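Local coordinates for RmpA (Streptococcus mutans, PDB 3BJV), which probably acts as the cytoplasmic IIA component of an ascorbate-specific phosphotransferase system, taking part in the phosphoryl transfer that accompanies uptake of ascorbate, at residues Leu17-Asp21 with Trp22-Val26; Ser29-Pro32 with Leu33-Gly37. One frame throughout, in Å; residues are numbered along the deposited sequence.

Contacts 1 and 2 lie near the two ends of helix 22-36, with their centres about 15 Å apart. Contact 1 is where the loop after strand 13-17 enters the helix; it combines a charged side-chain cap and small alanines with a tryptophan turned to the interior. Contact 2 takes in the proline kink and the close of the helix, where main-chain bonds do most of the work. Both are partly buried, though contact 1 has more exposed residues, among them its capping carboxylate, while Val-30, Pro-32 and Leu-33 of contact 2 are buried on different sides of the helix. Contact 1 starts the helix with an aspartate; contact 2 ends it with a glycine.

Contact 1 (Leu17-Asp21 with Trp22-Val26); sequences LTAKD and WKEAV
The N-cap of helix 22-36 is Asp-21, whose carboxylate takes the N-H of Glu-24 in the first turn. Its OD1 lies 2.8 Å from Glu-24 N, the bond is almost straight (175°), and Glu-24 N approaches OD1 nearly along its C-O axis. With chi1 at 63°, CG is tucked between the backbone N and the carbonyl carbon, and this helps turn the short side chain back over the start of the helix. Aspartate suits the position because one methylene carries the acceptor just far enough to replace a missing backbone carbonyl. The main chain of the same residue makes the first regular helical bond, from Ala-25 N to Asp-21 O at 3.0 Å.

Before the cap, the loop folds against this turn. Ala-19 points its CB at the helix, 3.7 Å from Glu-24 CG and 4.0 Å from Ala-25 CB, and the two small methyls let the backbones come close; both also touch Val-89. Glu-24, with CG anti to its own N (chi1 173°), reaches back alongside the loop, leaving OE1 3.5 Å from Lys-20 N, while OE2 is salt-bridged to Lys-27.

Trp-22 faces the other way, toward Phe-91 and helix 42-54. Lys-23 lays its aliphatic part over one face of the indole, with CG 3.6 Å above the ring centre; the chain runs on past the six-membered ring, and NZ makes a long, weak ion pair with Glu-52.

At the cap, the N-terminal end of the helix dipole would probably favour the negative charge of Asp-21, and the direct bond to Glu-24 N adds to that electrostatic benefit. The carboxylate of Glu-24 is turned back to the loop instead, and its charge is met by Lys-27.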
loop_
_atom_site.group_PDB
_atom_site.type_symbol
_atom_site.label_atom_id
_atom_site.label_comp_id
_atom_site.label_asym_id
_atom_site.label_seq_id
_atom_site.Cartn_x
_atom_site.Cartn_y
_atom_site.Cartn_z
ATOM N N LEU A 17 8.196 -1.771 -24.872
ATOM C CA LEU A 17 6.969 -1.912 -25.623
ATOM C C LEU A 17 6.393 -0.559 -25.946
ATOM O O LEU A 17 6.678 0.400 -25.278
ATOM C CB LEU A 17 5.954 -2.787 -24.851
ATOM C CG LEU A 17 6.413 -4.220 -24.485
ATOM C CD1 LEU A 17 5.222 -5.041 -24.022
ATOM C CD2 LEU A 17 7.094 -4.911 -25.680
ATOM N N THR A 18 5.570 -0.501 -26.975
ATOM C CA THR A 18 4.945 0.741 -27.399
ATOM C C THR A 18 3.414 0.600 -27.232
ATOM O O THR A 18 2.836 -0.373 -27.721
ATOM C CB THR A 18 5.331 1.091 -28.887
ATOM O OG1 THR A 18 6.765 1.191 -28.982
ATOM C CG2 THR A 18 4.734 2.438 -29.331
ATOM N N ALA A 19 2.789 1.578 -26.555
ATOM C CA ALA A 19 1.359 1.618 -26.347
ATOM C C ALA A 19 0.891 2.982 -26.808
ATOM O O ALA A 19 1.566 3.970 -26.562
ATOM C CB ALA A 19 1.035 1.428 -24.867
ATOM N N LYS A 20 -0.269 3.067 -27.461
ATOM C CA LYS A 20 -0.735 4.371 -27.921
ATOM C C LYS A 20 -1.506 5.040 -26.827
ATOM O O LYS A 20 -1.608 6.269 -26.793
ATOM C CB LYS A 20 -1.601 4.254 -29.187
ATOM C CG LYS A 20 -0.756 4.170 -30.475
ATOM C CD LYS A 20 -1.541 3.585 -31.650
ATOM C CE LYS A 20 -0.766 3.743 -32.954
ATOM N NZ LYS A 20 -1.498 3.037 -34.029
ATOM N N ASP A 21 -2.073 4.245 -25.926
ATOM C CA ASP A 21 -2.907 4.880 -24.902
ATOM C C ASP A 21 -2.893 4.056 -23.639
ATOM O O ASP A 21 -2.235 2.992 -23.576
ATOM C CB ASP A 21 -4.353 5.092 -25.443
ATOM C CG ASP A 21 -5.046 3.783 -25.768
ATOM O OD1 ASP A 21 -4.866 2.772 -25.056
ATOM O OD2 ASP A 21 -5.781 3.728 -26.744
ATOM N N TRP A 22 -3.632 4.524 -22.653
ATOM C CA TRP A 22 -3.643 3.896 -21.371
ATOM C C TRP A 22 -4.263 2.495 -21.355
ATOM O O TRP A 22 -3.789 1.614 -20.590
ATOM C CB TRP A 22 -4.243 4.813 -20.307
ATOM C CG TRP A 22 -5.733 4.966 -20.315
ATOM C CD1 TRP A 22 -6.447 5.975 -20.904
ATOM C CD2 TRP A 22 -6.713 4.081 -19.701
ATOM N NE1 TRP A 22 -7.796 5.766 -20.713
ATOM C CE2 TRP A 22 -7.994 4.630 -19.974
ATOM C CE3 TRP A 22 -6.625 2.890 -18.944
ATOM C CZ2 TRP A 22 -9.190 4.048 -19.496
ATOM C CZ3 TRP A 22 -7.810 2.299 -18.497
ATOM C CH2 TRP A 22 -9.089 2.874 -18.807
ATOM N N LYS A 23 -5.272 2.271 -22.203
ATOM C CA LYS A 23 -5.988 0.980 -22.225
ATOM C C LYS A 23 -5.078 -0.084 -22.817
ATOM O O LYS A 23 -5.073 -1.203 -22.343
ATOM C CB LYS A 23 -7.278 1.037 -23.041
ATOM C CG LYS A 23 -8.306 2.067 -22.549
ATOM C CD LYS A 23 -9.663 1.785 -23.138
ATOM C CE LYS A 23 -10.746 2.727 -22.582
ATOM N NZ LYS A 23 -11.021 3.840 -23.561
ATOM N N GLU A 24 -4.328 0.292 -23.849
ATOM C CA GLU A 24 -3.310 -0.567 -24.406
ATOM C C GLU A 24 -2.174 -0.866 -23.423
ATOM O O GLU A 24 -1.737 -2.007 -23.306
ATOM C CB GLU A 24 -2.709 -0.034 -25.689
ATOM C CG GLU A 24 -1.530 -0.919 -26.089
ATOM C CD GLU A 24 -1.472 -1.196 -27.566
ATOM O OE1 GLU A 24 -1.329 -0.200 -28.337
ATOM O OE2 GLU A 24 -1.567 -2.417 -27.931
ATOM N N ALA A 25 -1.703 0.153 -22.731
ATOM C CA ALA A 25 -0.626 -0.002 -21.744
ATOM C C ALA A 25 -1.075 -1.048 -20.706
ATOM O O ALA A 25 -0.361 -1.971 -20.365
ATOM C CB ALA A 25 -0.329 1.357 -21.101
ATOM N N VAL A 26 -2.308 -0.893 -20.253
ATOM C CA VAL A 26 -2.906 -1.806 -19.296
ATOM C C VAL A 26 -3.035 -3.214 -19.882
ATOM O O VAL A 26 -2.686 -4.172 -19.228
ATOM C CB VAL A 26 -4.250 -1.243 -18.750
ATOM C CG1 VAL A 26 -5.011 -2.305 -17.952
ATOM C CG2 VAL A 26 -3.954 -0.042 -17.900
#

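Contact 2 (Ser29-Pro32 with Leu33-Gly37); sequences SVTP and LIESG
The carboxylate of Glu-35 has both CG2 and the backbone O of Thr-31 above the same side of its plane: OE2 is 3.2 Å from CG2 of Thr-31, and the other oxygen, OE1, forms a salt bridge with Arg-14. This is the last part of helix 22-36, which kinks at Pro-32 and closes in a Schellman motif at Gly-37. Proline has no N-H to give to the preceding turn, but its carbonyl still serves the next one, with Ser-36 N 3.1 Å from Pro-32 O. Glu-35 N bonds to Thr-31 O at 3.0 Å. Val-30 O accepts twice, from Ile-34 N and, weakly, from Leu-33 N.

The beta-branched Val-30 and Ile-34, one turn apart, cross obliquely. Val-30 CG1, anti to the backbone N (chi1 163°) and therefore beside the carbonyl carbon, faces the following turn, 3.8 Å from Ile-34 CD1. Leu-33 is buried, and its branched apolar side chain suits a place against Ala-79 of strand 79-85 and Val-39. At positive phi, Gly-37 avoids the clash a CB would have with the preceding carbonyl, and its N bonds to Ile-34 O at 3.0 Å.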
loop_
_atom_site.group_PDB
_atom_site.type_symbol
_atom_site.label_atom_id
_atom_site.label_comp_id
_atom_site.label_asym_id
_atom_site.label_seq_id
_atom_site.Cartn_x
_atom_site.Cartn_y
_atom_site.Cartn_z
ATOM N N SER A 29 0.231 -5.098 -19.749
ATOM C CA SER A 29 0.790 -5.489 -18.461
ATOM C C SER A 29 0.119 -6.745 -17.872
ATOM O O SER A 29 0.651 -7.434 -17.020
ATOM C CB SER A 29 0.845 -4.285 -17.479
ATOM O OG SER A 29 -0.437 -3.884 -17.016
ATOM N N VAL A 30 -1.056 -7.062 -18.365
ATOM C CA VAL A 30 -1.869 -8.119 -17.752
ATOM C C VAL A 30 -1.829 -9.394 -18.594
ATOM O O VAL A 30 -2.034 -10.494 -18.093
ATOM C CB VAL A 30 -3.338 -7.620 -17.603
ATOM C CG1 VAL A 30 -4.292 -8.799 -17.376
ATOM C CG2 VAL A 30 -3.408 -6.569 -16.470
ATOM N N THR A 31 -1.603 -9.204 -19.889
ATOM C CA THR A 31 -1.552 -10.271 -20.845
ATOM C C THR A 31 -0.560 -11.344 -20.423
ATOM O O THR A 31 -0.888 -12.507 -20.432
ATOM C CB THR A 31 -1.213 -9.697 -22.221
ATOM O OG1 THR A 31 -2.434 -9.352 -22.866
ATOM C CG2 THR A 31 -0.451 -10.738 -23.061
ATOM N N PRO A 32 0.668 -10.964 -20.041
ATOM C CA PRO A 32 1.573 -12.046 -19.594
ATOM C C PRO A 32 1.013 -12.984 -18.514
ATOM O O PRO A 32 1.332 -14.171 -18.540
ATOM C CB PRO A 32 2.841 -11.297 -19.130
ATOM C CG PRO A 32 2.780 -9.966 -19.803
ATOM C CD PRO A 32 1.319 -9.638 -20.035
ATOM N N LEU A 33 0.193 -12.448 -17.603
ATOM C CA LEU A 33 -0.462 -13.178 -16.517
ATOM C C LEU A 33 -1.714 -13.993 -16.920
ATOM O O LEU A 33 -2.056 -14.990 -16.276
ATOM C CB LEU A 33 -0.906 -12.191 -15.432
ATOM C CG LEU A 33 0.186 -11.354 -14.814
ATOM C CD1 LEU A 33 -0.405 -10.434 -13.716
ATOM C CD2 LEU A 33 1.262 -12.296 -14.291
ATOM N N ILE A 34 -2.432 -13.532 -17.934
ATOM C CA ILE A 34 -3.405 -14.378 -18.595
ATOM C C ILE A 34 -2.667 -15.592 -19.260
ATOM O O ILE A 34 -3.071 -16.735 -19.070
ATOM C CB ILE A 34 -4.166 -13.624 -19.653
ATOM C CG1 ILE A 34 -5.010 -12.526 -19.023
ATOM C CG2 ILE A 34 -5.002 -14.573 -20.392
ATOM C CD1 ILE A 34 -5.311 -11.383 -19.991
ATOM N N GLU A 35 -1.594 -15.349 -20.014
ATOM C CA GLU A 35 -0.892 -16.461 -20.634
ATOM C C GLU A 35 -0.375 -17.503 -19.626
ATOM O O GLU A 35 -0.510 -18.695 -19.830
ATOM C CB GLU A 35 0.217 -15.961 -21.535
ATOM C CG GLU A 35 -0.294 -15.147 -22.696
ATOM C CD GLU A 35 0.769 -14.231 -23.280
ATOM O OE1 GLU A 35 1.925 -14.193 -22.786
ATOM O OE2 GLU A 35 0.446 -13.542 -24.269
ATOM N N SER A 36 0.183 -17.066 -18.507
ATOM C CA SER A 36 0.593 -18.038 -17.530
ATOM C C SER A 36 -0.527 -18.686 -16.759
ATOM O O SER A 36 -0.262 -19.659 -16.076
ATOM C CB SER A 36 1.617 -17.438 -16.572
ATOM O OG SER A 36 1.027 -16.452 -15.784
ATOM N N GLY A 37 -1.758 -18.169 -16.830
ATOM C CA GLY A 37 -2.838 -18.681 -15.961
ATOM C C GLY A 37 -2.864 -18.113 -14.529
ATOM O O GLY A 37 -3.629 -18.563 -13.691
#